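Local coordinates for protein mannose-specific lectin 3 chain 2 (Crocus vernus, PDB 3MEZ) that probably binds mannose, as one of the two bulb-type lectin chains of a heterotetrameric lectin, at residues B[35-40]-B[44-49]. Residues are numbered along the deposited sequence; the frame is centred on the assembly and turned at random.
Sequences NLVLTK and TNIVWE. Unlike the reference sequence in segment 44-49: V47 (reference Ser).
N45 and K40 form the pair next to the turn of an antiparallel beta hairpin: K40 N gives N45 O a nearly straight bond of 3.0 Å lying in the carbonyl plane, answered by a weak one from N45 N to K40 O. The same N45 O takes a CA-H...O contact from T39. I46 then crosses V37 at about a right angle, CD1 3.8 Å from V37 CG1; with chi1 -65°, I46 CG1 is anti to the carbonyl carbon and lies near T39 CG2. At V47, a valine where the reference sequence has serine, the strand turns a corner. Two residues, V47 and W48, stand opposite the single L38 in a classic beta bulge, and L38 O receives two weak bonds, from V47 N and W48 N. The bulge is completed by L38 N, which gives W48 O a nearly straight bond of 2.8 Å. The indole of W48 carries its CZ3 corner to 3.7 Å from L36 CD1. E49 pairs with V37, and its CB lies beside V37 CG2. Beyond it, E49 OE1 accepts N35 ND2 at 2.8 Å on the anti side, 35° out of the carboxylate plane; S50 and T52 hold the other end of that amide, N35 OD1. Within the chain's sheet of the bulb-type lectin fold, strand 45-49 is outermost and strand 36-40 lies between it and strand 26-30, where L28 packs on L36 and L38; W48 meets W105 of the chain 1 subunit edge-to-face.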
ATOM      1  N   ASN B  35      17.799  -0.064   6.556  1.00 25.82           N
ATOM      2  CA  ASN B  35      18.405  -1.338   6.212  1.00 25.87           C
ATOM      3  C   ASN B  35      17.365  -2.382   5.805  1.00 24.33           C
ATOM      4  O   ASN B  35      16.410  -2.594   6.495  1.00 24.33           O
ATOM      5  CB  ASN B  35      19.279  -1.851   7.373  1.00 26.04           C
ATOM      6  CG  ASN B  35      20.357  -2.848   6.934  1.00 28.57           C
ATOM      7  OD1 ASN B  35      20.641  -2.988   5.789  1.00 31.09           O
ATOM      8  ND2 ASN B  35      20.940  -3.530   7.878  1.00 26.36           N
ATOM      9  N   LEU B  36      17.602  -3.026   4.682  1.00 24.03           N
ATOM     10  CA  LEU B  36      16.749  -4.082   4.189  1.00 23.11           C
ATOM     11  C   LEU B  36      17.383  -5.380   4.584  1.00 23.72           C
ATOM     12  O   LEU B  36      18.449  -5.671   4.167  1.00 23.07           O
ATOM     13  CB  LEU B  36      16.718  -4.047   2.685  1.00 23.61           C
ATOM     14  CG  LEU B  36      15.539  -4.477   1.826  1.00 25.59           C
ATOM     15  CD1 LEU B  36      15.929  -5.159   0.579  1.00 27.95           C
ATOM     16  CD2 LEU B  36      14.417  -5.177   2.539  1.00 24.73           C
ATOM     17  N   VAL B  37      16.710  -6.152   5.388  1.00 23.43           N
ATOM     18  CA  VAL B  37      17.319  -7.305   5.982  1.00 26.02           C
ATOM     19  C   VAL B  37      16.552  -8.596   5.765  1.00 25.97           C
ATOM     20  O   VAL B  37      15.397  -8.665   5.999  1.00 24.73           O
ATOM     21  CB  VAL B  37      17.522  -7.101   7.494  1.00 26.62           C
ATOM     22  CG1 VAL B  37      18.201  -8.290   8.127  1.00 30.00           C
ATOM     23  CG2 VAL B  37      18.307  -5.866   7.750  1.00 29.06           C
ATOM     24  N   LEU B  38      17.245  -9.632   5.359  1.00 26.19           N
ATOM     25  CA  LEU B  38      16.640 -10.909   5.232  1.00 26.34           C
ATOM     26  C   LEU B  38      17.159 -11.852   6.315  1.00 28.57           C
ATOM     27  O   LEU B  38      18.306 -12.138   6.383  1.00 25.72           O
ATOM     28  CB  LEU B  38      16.912 -11.403   3.846  1.00 26.77           C
ATOM     29  CG  LEU B  38      16.722 -12.823   3.446  1.00 29.41           C
ATOM     30  CD1 LEU B  38      15.873 -13.533   4.384  1.00 29.40           C
ATOM     31  CD2 LEU B  38      16.210 -12.912   2.102  1.00 29.09           C
ATOM     32  N   THR B  39      16.266 -12.316   7.164  1.00 29.66           N
ATOM     33  CA  THR B  39      16.654 -13.097   8.308  1.00 32.92           C
ATOM     34  C   THR B  39      15.897 -14.387   8.472  1.00 32.33           C
ATOM     35  O   THR B  39      14.831 -14.519   8.000  1.00 31.75           O
ATOM     36  CB  THR B  39      16.470 -12.354   9.575  1.00 32.59           C
ATOM     37  OG1 THR B  39      15.141 -11.902   9.657  1.00 33.89           O
ATOM     38  CG2 THR B  39      17.365 -11.218   9.630  1.00 36.82           C
ATOM     39  N   LYS B  40      16.503 -15.296   9.217  1.00 34.94           N
ATOM     40  CA  LYS B  40      15.983 -16.600   9.509  1.00 35.90           C
ATOM     41  C   LYS B  40      15.904 -16.828  11.003  1.00 38.28           C
ATOM     42  O   LYS B  40      16.819 -16.497  11.732  1.00 38.92           O
ATOM     43  CB  LYS B  40      16.833 -17.661   8.826  1.00 35.79           C
ATOM     44  CG  LYS B  40      16.248 -19.035   8.793  1.00 35.78           C
ATOM     45  CD  LYS B  40      17.292 -20.074   8.621  1.00 34.62           C
ATOM     46  CE  LYS B  40      16.728 -21.430   8.337  1.00 38.94           C
ATOM     47  NZ  LYS B  40      16.069 -22.064   9.472  1.00 34.06           N
ATOM     48  N   THR B  44      16.756 -13.358  13.988  1.00 44.18           N
ATOM     49  CA  THR B  44      18.124 -13.310  14.421  1.00 46.56           C
ATOM     50  C   THR B  44      19.268 -13.489  13.445  1.00 45.98           C
ATOM     51  O   THR B  44      20.066 -12.627  13.307  1.00 47.15           O
ATOM     52  CB  THR B  44      18.296 -14.192  15.643  1.00 46.39           C
ATOM     53  OG1 THR B  44      18.022 -15.540  15.298  1.00 49.18           O
ATOM     54  CG2 THR B  44      17.328 -13.754  16.680  1.00 48.42           C
ATOM     55  N   ASN B  45      19.341 -14.601  12.763  1.00 45.78           N
ATOM     56  CA  ASN B  45      20.453 -14.845  11.875  1.00 44.13           C
ATOM     57  C   ASN B  45      20.208 -14.093  10.588  1.00 41.99           C
ATOM     58  O   ASN B  45      19.298 -14.391   9.884  0.50 40.45           O
ATOM     59  CB  ASN B  45      20.476 -16.349  11.622  1.00 46.17           C
ATOM     60  CG  ASN B  45      21.611 -16.820  10.738  1.00 48.64           C
ATOM     61  OD1 ASN B  45      21.573 -17.928  10.245  1.00 54.53           O
ATOM     62  ND2 ASN B  45      22.602 -16.006  10.544  1.00 49.75           N
ATOM     63  N   ILE B  46      21.056 -13.142  10.269  1.00 39.78           N
ATOM     64  CA  ILE B  46      20.906 -12.359   9.082  1.00 38.08           C
ATOM     65  C   ILE B  46      21.474 -13.077   7.893  1.00 37.15           C
ATOM     66  O   ILE B  46      22.637 -13.298   7.836  1.00 38.58           O
ATOM     67  CB  ILE B  46      21.709 -11.094   9.244  1.00 38.57           C
ATOM     68  CG1 ILE B  46      21.134 -10.238  10.368  1.00 38.02           C
ATOM     69  CG2 ILE B  46      21.785 -10.353   7.961  1.00 37.15           C
ATOM     70  CD1 ILE B  46      21.372  -8.864  10.205  1.00 38.92           C
ATOM     71  N   VAL B  47      20.632 -13.524   6.988  1.00 34.74           N
ATOM     72  CA  VAL B  47      21.066 -14.088   5.711  1.00 33.77           C
ATOM     73  C   VAL B  47      21.665 -13.126   4.680  1.00 33.08           C
ATOM     74  O   VAL B  47      22.576 -13.469   3.977  1.00 30.64           O
ATOM     75  CB  VAL B  47      20.020 -14.986   5.060  1.00 32.77           C
ATOM     76  CG1 VAL B  47      20.511 -15.473   3.748  1.00 36.35           C
ATOM     77  CG2 VAL B  47      19.727 -16.157   5.918  1.00 36.06           C
ATOM     78  N   TRP B  48      21.081 -11.950   4.564  1.00 31.02           N
ATOM     79  CA  TRP B  48      21.507 -10.917   3.642  1.00 30.28           C
ATOM     80  C   TRP B  48      21.025  -9.593   4.174  1.00 30.26           C
ATOM     81  O   TRP B  48      20.027  -9.554   4.834  1.00 28.74           O
ATOM     82  CB  TRP B  48      20.880 -11.163   2.287  1.00 29.42           C
ATOM     83  CG  TRP B  48      21.203 -10.227   1.238  1.00 29.61           C
ATOM     84  CD1 TRP B  48      22.192 -10.341   0.355  1.00 28.80           C
ATOM     85  CD2 TRP B  48      20.512  -9.030   0.904  1.00 28.64           C
ATOM     86  NE1 TRP B  48      22.190  -9.304  -0.493  1.00 28.21           N
ATOM     87  CE2 TRP B  48      21.162  -8.476  -0.178  1.00 29.16           C
ATOM     88  CE3 TRP B  48      19.417  -8.369   1.432  1.00 29.29           C
ATOM     89  CZ2 TRP B  48      20.760  -7.296  -0.747  1.00 32.77           C
ATOM     90  CZ3 TRP B  48      19.024  -7.211   0.878  1.00 29.20           C
ATOM     91  CH2 TRP B  48      19.683  -6.676  -0.196  1.00 31.21           C
ATOM     92  N   GLU B  49      21.751  -8.537   3.869  1.00 28.82           N
ATOM     93  CA  GLU B  49      21.338  -7.192   4.192  1.00 30.32           C
ATOM     94  C   GLU B  49      21.863  -6.190   3.172  1.00 29.52           C
ATOM     95  O   GLU B  49      22.850  -6.413   2.540  1.00 27.64           O
ATOM     96  CB  GLU B  49      21.765  -6.829   5.596  1.00 31.26           C
ATOM     97  CG  GLU B  49      23.196  -6.549   5.748  1.00 35.76           C
ATOM     98  CD  GLU B  49      23.556  -6.177   7.140  1.00 43.36           C
ATOM     99  OE1 GLU B  49      23.260  -5.077   7.537  1.00 43.69           O
ATOM    100  OE2 GLU B  49      24.140  -6.989   7.842  1.00 47.39           O
TER